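Local coordinates for protein ribonucleoside-diphosphate reductase (Pseudomonas aeruginosa, PDB 5IM3) that probably reduces ribonucleoside diphosphates to the deoxyribonucleotides needed for DNA synthesis, and binds dATP as an allosteric effector, at residues E466-T471 / T558-L563; P428-V433 / H479-A484; H390-L395 / G400-D405; S553-T558 / Y904-L909. All blocks are in the same frame, centred on the assembly; numbering follows the deposited sequence.

Contact 1: residues E466-T471 / T558-L563; sequences ELRKNT and TGHPWL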
loop_
_atom_site.group_PDB
_atom_site.type_symbol
_atom_site.label_atom_id
_atom_site.label_comp_id
_atom_site.label_asym_id
_atom_site.label_seq_id
_atom_site.Cartn_x
_atom_site.Cartn_y
_atom_site.Cartn_z
ATOM N N GLU A 466 -4.758 -20.353 13.425
ATOM C CA GLU A 466 -3.948 -19.166 13.667
ATOM C C GLU A 466 -2.853 -19.394 14.695
ATOM O O GLU A 466 -2.155 -18.444 15.061
ATOM C CB GLU A 466 -4.833 -18.003 14.117
ATOM C CG GLU A 466 -5.960 -17.676 13.161
ATOM C CD GLU A 466 -6.495 -16.271 13.364
ATOM O OE1 GLU A 466 -7.217 -15.773 12.475
ATOM O OE2 GLU A 466 -6.179 -15.658 14.407
ATOM N N LEU A 467 -2.677 -20.632 15.160
ATOM C CA LEU A 467 -1.738 -20.899 16.244
ATOM C C LEU A 467 -0.301 -20.519 15.904
ATOM O O LEU A 467 0.497 -20.318 16.823
ATOM C CB LEU A 467 -1.801 -22.378 16.630
ATOM C CG LEU A 467 -3.035 -22.827 17.419
ATOM C CD1 LEU A 467 -3.070 -24.344 17.550
ATOM C CD2 LEU A 467 -3.056 -22.176 18.795
ATOM N N ARG A 468 0.054 -20.413 14.623
ATOM C CA ARG A 468 1.435 -20.151 14.232
ATOM C C ARG A 468 1.644 -18.749 13.663
ATOM O O ARG A 468 2.679 -18.487 13.042
ATOM C CB ARG A 468 1.905 -21.208 13.233
ATOM C CG ARG A 468 1.963 -22.624 13.812
ATOM C CD ARG A 468 3.034 -22.758 14.889
ATOM N NE ARG A 468 4.368 -22.474 14.366
ATOM C CZ ARG A 468 5.246 -23.395 13.978
ATOM N NH1 ARG A 468 4.956 -24.689 14.061
ATOM N NH2 ARG A 468 6.429 -23.020 13.512
ATOM N N LYS A 469 0.696 -17.836 13.872
ATOM C CA LYS A 469 0.918 -16.444 13.501
ATOM C C LYS A 469 2.050 -15.853 14.331
ATOM O O LYS A 469 2.219 -16.183 15.508
ATOM C CB LYS A 469 -0.358 -15.623 13.701
ATOM C CG LYS A 469 -1.381 -15.743 12.579
ATOM C CD LYS A 469 -2.450 -14.661 12.703
ATOM C CE LYS A 469 -3.293 -14.560 11.441
ATOM N NZ LYS A 469 -4.288 -13.443 11.483
ATOM N N ASN A 470 2.834 -14.969 13.710
ATOM C CA ASN A 470 3.960 -14.360 14.413
ATOM C C ASN A 470 3.489 -13.341 15.446
ATOM O O ASN A 470 4.111 -13.193 16.505
ATOM C CB ASN A 470 4.904 -13.692 13.413
ATOM C CG ASN A 470 5.240 -14.589 12.242
ATOM O OD1 ASN A 470 5.006 -14.230 11.086
ATOM N ND2 ASN A 470 5.792 -15.764 12.531
ATOM N N THR A 471 2.406 -12.627 15.157
ATOM C CA THR A 471 1.898 -11.576 16.026
ATOM C C THR A 471 0.566 -11.991 16.642
ATOM O O THR A 471 -0.002 -13.037 16.314
ATOM C CB THR A 471 1.735 -10.268 15.244
ATOM O OG1 THR A 471 0.797 -10.462 14.177
ATOM C CG2 THR A 471 3.076 -9.822 14.669
ATOM N N THR A 558 1.866 -18.610 7.493
ATOM C CA THR A 558 2.554 -19.211 8.628
ATOM C C THR A 558 3.154 -20.579 8.337
ATOM O O THR A 558 3.945 -21.069 9.152
ATOM C CB THR A 558 1.596 -19.347 9.824
ATOM O OG1 THR A 558 0.699 -20.442 9.603
ATOM C CG2 THR A 558 0.786 -18.069 10.022
ATOM N N GLY A 559 2.813 -21.209 7.214
ATOM C CA GLY A 559 3.244 -22.565 6.939
ATOM C C GLY A 559 2.399 -23.641 7.585
ATOM O O GLY A 559 2.702 -24.832 7.416
ATOM N N HIS A 560 1.350 -23.266 8.310
ATOM C CA HIS A 560 0.559 -24.209 9.084
ATOM C C HIS A 560 -0.871 -23.698 9.143
ATOM O O HIS A 560 -1.111 -22.498 8.972
ATOM C CB HIS A 560 1.126 -24.375 10.501
ATOM C CG HIS A 560 2.548 -24.839 10.531
ATOM N ND1 HIS A 560 3.616 -23.969 10.470
ATOM C CD2 HIS A 560 3.079 -26.083 10.607
ATOM C CE1 HIS A 560 4.743 -24.658 10.509
ATOM N NE2 HIS A 560 4.444 -25.942 10.592
ATOM N N PRO A 561 -1.853 -24.588 9.381
ATOM C CA PRO A 561 -1.691 -26.044 9.491
ATOM C C PRO A 561 -1.555 -26.726 8.137
ATOM O O PRO A 561 -2.065 -26.215 7.137
ATOM C CB PRO A 561 -2.987 -26.497 10.190
ATOM C CG PRO A 561 -3.612 -25.252 10.730
ATOM C CD PRO A 561 -3.199 -24.163 9.797
ATOM N N TRP A 562 -0.875 -27.869 8.108
ATOM C CA TRP A 562 -0.786 -28.648 6.885
ATOM C C TRP A 562 -2.156 -29.228 6.536
ATOM O O TRP A 562 -3.087 -29.229 7.346
ATOM C CB TRP A 562 0.250 -29.762 7.040
ATOM C CG TRP A 562 1.612 -29.246 7.389
ATOM C CD1 TRP A 562 2.214 -28.127 6.895
ATOM C CD2 TRP A 562 2.536 -29.819 8.321
ATOM N NE1 TRP A 562 3.459 -27.973 7.451
ATOM C CE2 TRP A 562 3.679 -28.997 8.334
ATOM C CE3 TRP A 562 2.507 -30.948 9.148
ATOM C CZ2 TRP A 562 4.785 -29.269 9.139
ATOM C CZ3 TRP A 562 3.605 -31.216 9.947
ATOM C CH2 TRP A 562 4.727 -30.381 9.937
ATOM N N LEU A 563 -2.271 -29.728 5.310
ATOM C CA LEU A 563 -3.518 -30.271 4.784
ATOM C C LEU A 563 -3.370 -31.777 4.603
ATOM O O LEU A 563 -2.551 -32.231 3.796
ATOM C CB LEU A 563 -3.882 -29.606 3.456
ATOM C CG LEU A 563 -4.589 -28.247 3.495
ATOM C CD1 LEU A 563 -3.843 -27.221 4.328
ATOM C CD2 LEU A 563 -4.780 -27.721 2.076
HETATM O O HOH W 1 -1.199 -20.882 11.977
#

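Contact 2: residues P428-V433 / H479-A484; sequences PFLKVV and HDMNTA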
loop_
_atom_site.group_PDB
_atom_site.type_symbol
_atom_site.label_atom_id
_atom_site.label_comp_id
_atom_site.label_asym_id
_atom_site.label_seq_id
_atom_site.Cartn_x
_atom_site.Cartn_y
_atom_site.Cartn_z
ATOM N N PRO A 428 -5.797 -24.198 25.229
ATOM C CA PRO A 428 -5.031 -24.150 26.486
ATOM C C PRO A 428 -4.274 -25.432 26.780
ATOM O O PRO A 428 -3.209 -25.385 27.409
ATOM C CB PRO A 428 -6.106 -23.881 27.544
ATOM C CG PRO A 428 -7.178 -23.196 26.821
ATOM C CD PRO A 428 -7.199 -23.803 25.438
ATOM N N PHE A 429 -4.803 -26.581 26.355
ATOM C CA PHE A 429 -4.066 -27.830 26.484
ATOM C C PHE A 429 -2.930 -27.922 25.465
ATOM O O PHE A 429 -1.843 -28.412 25.778
ATOM C CB PHE A 429 -5.028 -29.003 26.353
ATOM C CG PHE A 429 -6.041 -29.065 27.460
ATOM C CD1 PHE A 429 -5.631 -29.138 28.772
ATOM C CD2 PHE A 429 -7.394 -29.035 27.192
ATOM C CE1 PHE A 429 -6.545 -29.186 29.798
ATOM C CE2 PHE A 429 -8.318 -29.084 28.218
ATOM C CZ PHE A 429 -7.892 -29.161 29.521
ATOM N N LEU A 430 -3.159 -27.444 24.241
ATOM C CA LEU A 430 -2.075 -27.436 23.266
ATOM C C LEU A 430 -0.917 -26.577 23.735
ATOM O O LEU A 430 0.236 -26.848 23.400
ATOM C CB LEU A 430 -2.582 -26.950 21.910
ATOM C CG LEU A 430 -3.565 -27.912 21.254
ATOM C CD1 LEU A 430 -4.110 -27.310 19.968
ATOM C CD2 LEU A 430 -2.898 -29.252 20.978
ATOM N N LYS A 431 -1.204 -25.550 24.533
ATOM C CA LYS A 431 -0.132 -24.761 25.118
ATOM C C LYS A 431 0.720 -25.604 26.058
ATOM O O LYS A 431 1.936 -25.422 26.137
ATOM C CB LYS A 431 -0.713 -23.555 25.852
ATOM C CG LYS A 431 0.331 -22.737 26.592
ATOM C CD LYS A 431 1.200 -21.946 25.623
ATOM C CE LYS A 431 0.439 -20.755 25.067
ATOM N NZ LYS A 431 1.352 -19.817 24.375
ATOM N N VAL A 432 0.086 -26.518 26.798
ATOM C CA VAL A 432 0.844 -27.437 27.641
ATOM C C VAL A 432 1.704 -28.356 26.777
ATOM O O VAL A 432 2.862 -28.623 27.095
ATOM C CB VAL A 432 -0.108 -28.240 28.544
ATOM C CG1 VAL A 432 0.672 -29.218 29.415
ATOM C CG2 VAL A 432 -0.944 -27.291 29.415
ATOM N N VAL A 433 1.146 -28.853 25.673
ATOM C CA VAL A 433 1.926 -29.647 24.723
ATOM C C VAL A 433 3.118 -28.843 24.233
ATOM O O VAL A 433 4.260 -29.311 24.238
ATOM C CB VAL A 433 1.038 -30.096 23.547
ATOM C CG1 VAL A 433 1.884 -30.745 22.455
ATOM C CG2 VAL A 433 -0.049 -31.038 24.028
ATOM N N HIS A 479 4.111 -21.510 19.224
ATOM C CA HIS A 479 5.207 -21.307 18.279
ATOM C C HIS A 479 6.181 -22.475 18.215
ATOM O O HIS A 479 7.084 -22.454 17.371
ATOM C CB HIS A 479 5.989 -20.040 18.632
ATOM C CG HIS A 479 5.165 -18.790 18.596
ATOM N ND1 HIS A 479 4.897 -18.044 19.722
ATOM C CD2 HIS A 479 4.546 -18.160 17.570
ATOM C CE1 HIS A 479 4.151 -17.005 19.393
ATOM N NE2 HIS A 479 3.924 -17.052 18.093
ATOM N N ASP A 480 6.034 -23.484 19.073
ATOM C CA ASP A 480 6.961 -24.609 19.104
ATOM C C ASP A 480 6.259 -25.925 18.804
ATOM O O ASP A 480 6.795 -26.994 19.103
ATOM C CB ASP A 480 7.669 -24.668 20.457
ATOM C CG ASP A 480 8.246 -23.324 20.865
ATOM O OD1 ASP A 480 9.387 -23.018 20.464
ATOM O OD2 ASP A 480 7.551 -22.571 21.579
ATOM N N MET A 481 5.077 -25.866 18.202
ATOM C CA MET A 481 4.268 -27.039 17.917
ATOM C C MET A 481 3.752 -26.943 16.493
ATOM O O MET A 481 3.338 -25.869 16.047
ATOM C CB MET A 481 3.086 -27.143 18.897
ATOM C CG MET A 481 2.263 -28.414 18.771
ATOM S SD MET A 481 0.722 -28.350 19.709
ATOM C CE MET A 481 -0.258 -27.298 18.640
ATOM N N ASN A 482 3.784 -28.060 15.781
ATOM C CA ASN A 482 3.226 -28.112 14.441
ATOM C C ASN A 482 1.729 -28.404 14.511
ATOM O O ASN A 482 1.218 -28.934 15.499
ATOM C CB ASN A 482 3.938 -29.171 13.588
ATOM C CG ASN A 482 5.390 -28.808 13.281
ATOM O OD1 ASN A 482 6.302 -29.598 13.523
ATOM N ND2 ASN A 482 5.606 -27.618 12.739
ATOM N N THR A 483 1.030 -28.042 13.441
ATOM C CA THR A 483 -0.406 -28.231 13.336
ATOM C C THR A 483 -0.730 -28.791 11.961
ATOM O O THR A 483 -0.016 -28.528 10.987
ATOM C CB THR A 483 -1.170 -26.909 13.542
ATOM O OG1 THR A 483 -0.704 -25.946 12.596
ATOM C CG2 THR A 483 -0.967 -26.361 14.951
ATOM N N ALA A 484 -1.816 -29.562 11.882
ATOM C CA ALA A 484 -2.273 -30.090 10.605
ATOM C C ALA A 484 -3.788 -30.217 10.613
ATOM O O ALA A 484 -4.382 -30.557 11.637
ATOM C CB ALA A 484 -1.638 -31.447 10.292
#

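Contact 3: residues H390-L395 / G400-D405; sequences HDNAML and GGLGND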
loop_
_atom_site.group_PDB
_atom_site.type_symbol
_atom_site.label_atom_id
_atom_site.label_comp_id
_atom_site.label_asym_id
_atom_site.label_seq_id
_atom_site.Cartn_x
_atom_site.Cartn_y
_atom_site.Cartn_z
ATOM N N HIS A 390 1.789 -36.862 29.272
ATOM C CA HIS A 390 2.834 -37.687 29.865
ATOM C C HIS A 390 3.490 -38.580 28.816
ATOM O O HIS A 390 4.717 -38.725 28.795
ATOM C CB HIS A 390 2.235 -38.521 30.996
ATOM C CG HIS A 390 3.227 -39.379 31.716
ATOM N ND1 HIS A 390 3.760 -40.524 31.167
ATOM C CD2 HIS A 390 3.761 -39.274 32.957
ATOM C CE1 HIS A 390 4.591 -41.080 32.030
ATOM N NE2 HIS A 390 4.609 -40.341 33.125
ATOM N N ASP A 391 2.686 -39.185 27.938
ATOM C CA ASP A 391 3.238 -40.022 26.878
ATOM C C ASP A 391 4.092 -39.200 25.921
ATOM O O ASP A 391 5.169 -39.643 25.502
ATOM C CB ASP A 391 2.111 -40.725 26.120
ATOM C CG ASP A 391 1.385 -41.745 26.973
ATOM O OD1 ASP A 391 1.972 -42.219 27.967
ATOM O OD2 ASP A 391 0.227 -42.083 26.647
ATOM N N ASN A 392 3.630 -37.998 25.566
ATOM C CA ASN A 392 4.418 -37.112 24.716
ATOM C C ASN A 392 5.816 -36.924 25.282
ATOM O O ASN A 392 6.814 -37.027 24.559
ATOM C CB ASN A 392 3.724 -35.755 24.582
ATOM C CG ASN A 392 2.736 -35.706 23.431
ATOM O OD1 ASN A 392 2.459 -34.634 22.898
ATOM N ND2 ASN A 392 2.198 -36.858 23.043
ATOM N N ALA A 393 5.904 -36.654 26.583
ATOM C CA ALA A 393 7.203 -36.421 27.202
ATOM C C ALA A 393 8.071 -37.673 27.141
ATOM O O ALA A 393 9.248 -37.602 26.773
ATOM C CB ALA A 393 7.019 -35.952 28.645
ATOM N N MET A 394 7.504 -38.837 27.484
ATOM C CA MET A 394 8.295 -40.070 27.507
ATOM C C MET A 394 8.758 -40.462 26.109
ATOM O O MET A 394 9.911 -40.865 25.921
ATOM C CB MET A 394 7.484 -41.211 28.123
ATOM C CG MET A 394 7.074 -40.993 29.571
ATOM S SD MET A 394 8.459 -40.600 30.647
ATOM C CE MET A 394 8.341 -38.835 30.715
ATOM N N LEU A 395 7.869 -40.364 25.119
ATOM C CA LEU A 395 8.225 -40.740 23.756
ATOM C C LEU A 395 9.262 -39.796 23.164
ATOM O O LEU A 395 10.041 -40.200 22.295
ATOM C CB LEU A 395 6.965 -40.768 22.891
ATOM C CG LEU A 395 5.918 -41.798 23.323
ATOM C CD1 LEU A 395 4.593 -41.569 22.611
ATOM C CD2 LEU A 395 6.421 -43.205 23.056
ATOM N N GLY A 400 12.170 -38.411 19.801
ATOM C CA GLY A 400 11.058 -38.956 19.043
ATOM C C GLY A 400 10.147 -37.883 18.475
ATOM O O GLY A 400 9.947 -36.817 19.059
ATOM N N GLY A 401 9.589 -38.177 17.304
ATOM C CA GLY A 401 8.612 -37.311 16.663
ATOM C C GLY A 401 7.207 -37.849 16.875
ATOM O O GLY A 401 6.995 -39.061 16.894
ATOM N N LEU A 402 6.248 -36.934 17.021
ATOM C CA LEU A 402 4.907 -37.278 17.474
ATOM C C LEU A 402 3.830 -36.627 16.618
ATOM O O LEU A 402 3.906 -35.436 16.300
ATOM C CB LEU A 402 4.701 -36.842 18.925
ATOM C CG LEU A 402 5.395 -37.685 19.989
ATOM C CD1 LEU A 402 5.701 -36.844 21.207
ATOM C CD2 LEU A 402 4.508 -38.853 20.357
ATOM N N GLY A 403 2.817 -37.415 16.270
ATOM C CA GLY A 403 1.538 -36.895 15.814
ATOM C C GLY A 403 0.489 -37.108 16.895
ATOM O O GLY A 403 0.397 -38.193 17.473
ATOM N N ASN A 404 -0.283 -36.054 17.168
ATOM C CA ASN A 404 -1.329 -36.072 18.189
ATOM C C ASN A 404 -2.671 -35.744 17.553
ATOM O O ASN A 404 -2.829 -34.677 16.948
ATOM C CB ASN A 404 -1.052 -35.060 19.303
ATOM C CG ASN A 404 0.031 -35.493 20.253
ATOM O OD1 ASN A 404 0.509 -36.629 20.219
ATOM N ND2 ASN A 404 0.422 -34.575 21.128
ATOM N N ASP A 405 -3.644 -36.636 17.728
ATOM C CA ASP A 405 -5.026 -36.379 17.331
ATOM C C ASP A 405 -5.768 -35.733 18.500
ATOM O O ASP A 405 -6.094 -36.403 19.485
ATOM C CB ASP A 405 -5.707 -37.675 16.903
ATOM C CG ASP A 405 -7.220 -37.564 16.912
ATOM O OD1 ASP A 405 -7.739 -36.490 16.544
ATOM O OD2 ASP A 405 -7.889 -38.548 17.294
#

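Contact 4: residues S553-T558 / Y904-L909; sequences SMLFET and YYLRAL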
loop_
_atom_site.group_PDB
_atom_site.type_symbol
_atom_site.label_atom_id
_atom_site.label_comp_id
_atom_site.label_asym_id
_atom_site.label_seq_id
_atom_site.Cartn_x
_atom_site.Cartn_y
_atom_site.Cartn_z
ATOM N N SER A 553 -4.704 -19.330 3.424
ATOM C CA SER A 553 -3.965 -18.114 3.745
ATOM C C SER A 553 -3.050 -18.324 4.945
ATOM O O SER A 553 -1.945 -17.772 4.991
ATOM C CB SER A 553 -4.933 -16.956 3.997
ATOM O OG SER A 553 -5.705 -17.180 5.158
ATOM N N MET A 554 -3.487 -19.122 5.928
ATOM C CA MET A 554 -2.616 -19.438 7.058
ATOM C C MET A 554 -1.467 -20.342 6.630
ATOM O O MET A 554 -0.325 -20.150 7.061
ATOM C CB MET A 554 -3.418 -20.096 8.182
ATOM C CG MET A 554 -4.338 -19.150 8.940
ATOM S SD MET A 554 -3.457 -17.799 9.747
ATOM C CE MET A 554 -3.691 -16.479 8.547
ATOM N N LEU A 555 -1.751 -21.342 5.793
ATOM C CA LEU A 555 -0.677 -22.161 5.242
ATOM C C LEU A 555 0.337 -21.298 4.498
ATOM O O LEU A 555 1.548 -21.533 4.585
ATOM C CB LEU A 555 -1.263 -23.234 4.320
ATOM C CG LEU A 555 -0.278 -24.199 3.650
ATOM C CD1 LEU A 555 0.424 -25.066 4.683
ATOM C CD2 LEU A 555 -0.992 -25.069 2.628
ATOM N N PHE A 556 -0.136 -20.273 3.781
ATOM C CA PHE A 556 0.775 -19.393 3.052
ATOM C C PHE A 556 1.532 -18.467 3.996
ATOM O O PHE A 556 2.745 -18.277 3.848
ATOM C CB PHE A 556 -0.000 -18.576 2.020
ATOM C CG PHE A 556 0.798 -17.450 1.413
ATOM C CD1 PHE A 556 1.837 -17.711 0.535
ATOM C CD2 PHE A 556 0.502 -16.130 1.718
ATOM C CE1 PHE A 556 2.573 -16.676 -0.025
ATOM C CE2 PHE A 556 1.231 -15.093 1.162
ATOM C CZ PHE A 556 2.267 -15.366 0.290
ATOM N N GLU A 557 0.831 -17.875 4.967
ATOM C CA GLU A 557 1.440 -16.864 5.827
ATOM C C GLU A 557 2.293 -17.478 6.929
ATOM O O GLU A 557 3.334 -16.918 7.289
ATOM C CB GLU A 557 0.359 -15.981 6.447
ATOM C CG GLU A 557 -0.386 -15.116 5.451
ATOM C CD GLU A 557 -1.404 -14.210 6.121
ATOM O OE1 GLU A 557 -1.247 -13.923 7.327
ATOM O OE2 GLU A 557 -2.362 -13.789 5.439
ATOM N N THR A 558 1.866 -18.610 7.493
ATOM C CA THR A 558 2.554 -19.211 8.628
ATOM C C THR A 558 3.154 -20.579 8.337
ATOM O O THR A 558 3.945 -21.069 9.152
ATOM C CB THR A 558 1.596 -19.347 9.824
ATOM O OG1 THR A 558 0.699 -20.442 9.603
ATOM C CG2 THR A 558 0.786 -18.069 10.022
ATOM N N TYR A 904 2.384 -31.798 2.766
ATOM C CA TYR A 904 3.361 -31.470 3.793
ATOM C C TYR A 904 3.629 -29.968 3.766
ATOM O O TYR A 904 2.685 -29.175 3.675
ATOM C CB TYR A 904 4.632 -32.300 3.561
ATOM C CG TYR A 904 5.576 -32.442 4.742
ATOM C CD1 TYR A 904 5.186 -32.103 6.031
ATOM C CD2 TYR A 904 6.871 -32.912 4.554
ATOM C CE1 TYR A 904 6.058 -32.232 7.097
ATOM C CE2 TYR A 904 7.747 -33.040 5.611
ATOM C CZ TYR A 904 7.339 -32.702 6.878
ATOM O OH TYR A 904 8.216 -32.836 7.929
ATOM N N TYR A 905 4.894 -29.559 3.833
ATOM C CA TYR A 905 5.220 -28.141 3.819
ATOM C C TYR A 905 4.776 -27.487 2.518
ATOM O O TYR A 905 4.798 -28.097 1.447
ATOM C CB TYR A 905 6.723 -27.926 3.981
ATOM C CG TYR A 905 7.255 -28.148 5.372
ATOM C CD1 TYR A 905 7.085 -27.190 6.359
ATOM C CD2 TYR A 905 7.954 -29.304 5.690
ATOM C CE1 TYR A 905 7.581 -27.384 7.632
ATOM C CE2 TYR A 905 8.455 -29.506 6.958
ATOM C CZ TYR A 905 8.268 -28.545 7.924
ATOM O OH TYR A 905 8.769 -28.750 9.190
ATOM N N LEU A 906 4.383 -26.222 2.623
ATOM C CA LEU A 906 4.220 -25.353 1.468
ATOM C C LEU A 906 5.422 -24.419 1.408
ATOM O O LEU A 906 5.714 -23.711 2.380
ATOM C CB LEU A 906 2.918 -24.554 1.548
ATOM C CG LEU A 906 2.766 -23.445 0.500
ATOM C CD1 LEU A 906 2.676 -24.025 -0.902
ATOM C CD2 LEU A 906 1.554 -22.594 0.809
ATOM N N ARG A 907 6.127 -24.436 0.282
ATOM C CA ARG A 907 7.203 -23.492 0.003
ATOM C C ARG A 907 6.685 -22.527 -1.056
ATOM O O ARG A 907 6.457 -22.922 -2.203
ATOM C CB ARG A 907 8.461 -24.220 -0.460
ATOM C CG ARG A 907 8.998 -25.226 0.548
ATOM C CD ARG A 907 9.740 -24.540 1.684
ATOM N NE ARG A 907 10.327 -25.513 2.605
ATOM C CZ ARG A 907 9.832 -25.828 3.799
ATOM N NH1 ARG A 907 8.731 -25.244 4.254
ATOM N NH2 ARG A 907 10.452 -26.730 4.550
ATOM N N ALA A 908 6.479 -21.272 -0.666
ATOM C CA ALA A 908 5.822 -20.288 -1.515
ATOM C C ALA A 908 6.716 -19.071 -1.717
ATOM O O ALA A 908 7.351 -18.588 -0.774
ATOM C CB ALA A 908 4.482 -19.855 -0.910
ATOM N N LEU A 909 6.754 -18.584 -2.956
ATOM C CA LEU A 909 7.456 -17.357 -3.314
ATOM C C LEU A 909 6.474 -16.410 -3.982
ATOM O O LEU A 909 5.799 -16.790 -4.944
ATOM C CB LEU A 909 8.630 -17.631 -4.258
ATOM C CG LEU A 909 9.818 -18.429 -3.719
ATOM C CD1 LEU A 909 10.884 -18.558 -4.798
ATOM C CD2 LEU A 909 10.393 -17.785 -2.462
#

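Contact 1: residues E466-T471 / T558-L563
In the ten-stranded alpha-beta barrel, R468 of the type I turn E466-K469 meets T558 and H560, which belong to the bend joining helix 544-558 to strand 562-565. The arginine chain folds at chi2 and chi3 (-67° and -61°), and this lays its guanidinium flat over one face of the H560 ring, centres 4.1 Å apart and planes 22° from parallel. R468 NH1 comes to 3.6 Å from H560 CE1 and donates to the carbonyl of M481, which fixes the group over the ring. Within its own segment, H560 ND1 donates to T558 O over 3.2 Å, the oxygen tilted from the ring plane. T558 OG1 accepts from H560 N in an ST turn, gives its proton to M554 O, and takes a further bond from a water (3.1 Å) that accepts from R468 N (3.0 Å). Nearby, T558 CB packs on R468 O at 3.5 Å, and the T558 methyl CG2 lies against K469 CG. G559, with positive phi, and the cis peptide before P561 turn the chain. H560 and P561 rest on T483 of adjacent strand 482-487, P561 touches F464 and L465 of helix 461-465, and K469 lies on M554 of helix 544-558.

Contact 2: residues P428-V433 / H479-A484
M481 lays the sulfur end of its side chain across L430 and V433, two residues one turn apart on helix 427-440. The methionine runs out extended, with CG trans to the backbone N (chi1 -174°) and chi2 likewise trans, and bends only at chi3 (76°), where the terminal methyl swings onto L430. The sulfur serves both partners: M481 SD is 3.8 Å from V433 CG1 and 3.9 Å from L430 CD2. Of the two, the M481 methyl packs on the leucine alone, M481 CE lying 4.0 Å from both L430 CB and L430 CD2, and the two side chains cross at about a right angle. V433 meets M481 with the single branch CG1. All three side chains are buried, and the contact is van der Waals packing of thioether on branched aliphatic groups. Helix 427-440 lies in the connection between two neighbouring parallel strands of the barrel sheet, 401-405 and 450-455, and M481 stands just ahead of the next strand, 482-487. The methionine also touches A452 and N434 and V433 continues onto I389 and W406, while polar links flank the apolar patch: D480 N donates to N434 OD1, and K431 NZ to the carbonyls of D474 and R477. On another side of the helix, F429 touches a bound dATP and packs on A439 of the second subunit, and K431 and V432 lie against D435 of that subunit.

Contact 3: residues H390-L395 / G400-D405
N404 ND2 donates to N392 OD1 over 2.7 Å in a nearly straight bond (162°), lying in the carbonyl plane and on a lone pair of the oxygen. The two amides face each other from opposite directions, and the return bond, N392 ND2 to N404 OD1, is longer at 3.3 Å. With planes 26° apart, they form a nearly flat paired ring in which each amide donates once and accepts once, so the pairing opposes rotation of either amide. N404 OD1 also accepts from T376 OG1, so this buried oxygen has two donors. Next to the amide pair, L402 packs against the helix: its CD1 touches N392 O at 3.5 Å and N392 CG at 3.9 Å, while its CD2 meets L395 CD1 at 3.5 Å, the two leucines crossing at about a right angle. At the turn, G400 brings its CA to 3.6 Å from L395 O. The axes of helix 390-395 and strand 401-405 approach to 9.1 Å at closest, nearly antiparallel at 161°. H390 NE2 bonds S383 OG of the second subunit. This is the packing of a helix on the following strand in a beta-alpha-beta crossover, here strand 373-377, helix 382-395 and strand 401-405 of the barrel.

Contact 4: residues S553-T558 / Y904-L909
L555 and L906 both carry CG trans to the backbone N (chi1 -180° and 170°), a shared setting that lets the two leucines meet between helix and strand. L555 CG comes to 3.7 Å from L906 CD2 and 3.8 Å from L906 CB, and L555 CD1 sits 4.0 Å from L906 CB. The same L906 CD2 methyl also reaches the helix backbone, 4.0 Å from F556 CA and 3.9 Å from L555 O. F556 takes the trans setting as well, which carries its ring out towards the strand, where A908 CB meets it at the edge, in the ring plane, 3.7 Å from F556 CD1 and 3.8 Å from F556 CE1. L906 and A908, two residues apart on strand 906-909, thus present the same face to helix 544-558. The axes of the segments, helix 553-558 and strand 906-909, approach to 8.4 Å and cross at -75°. Strand 906-909 pairs in parallel with strand 878-881, and helix 885-897 closes the cluster: L888 touches both F556 and L906, while Y892 touches L555 and L906. Every group that meets here is carbon, apart from the L555 carbonyl beside L906 CD2, so the contact rests on shape and on the removal of hydrocarbon from water, greater at the buried leucines than at the exposed F556.

Overall arrangement
From the N terminus, contact 3 comes first and closes the shortest loop, from helix 382-395 back to strand 401-405. Contact 2 follows in series, joining helix 427-440 to the start of strand 482-487. Before it closes, the 466-471 segment of contact 1 has already begun, so the two cross; strands 482-487 and 562-565, which they reach, are sheet neighbours. Contact 4 in turn crosses contact 1, sharing T558, and closes by far the longest loop, bringing strand 906-909 near the C terminus to helix 544-558. Contacts 2 and 3 touch through V433 and N392 and both reach the second subunit, whereas no other chain touches contacts 1 and 4.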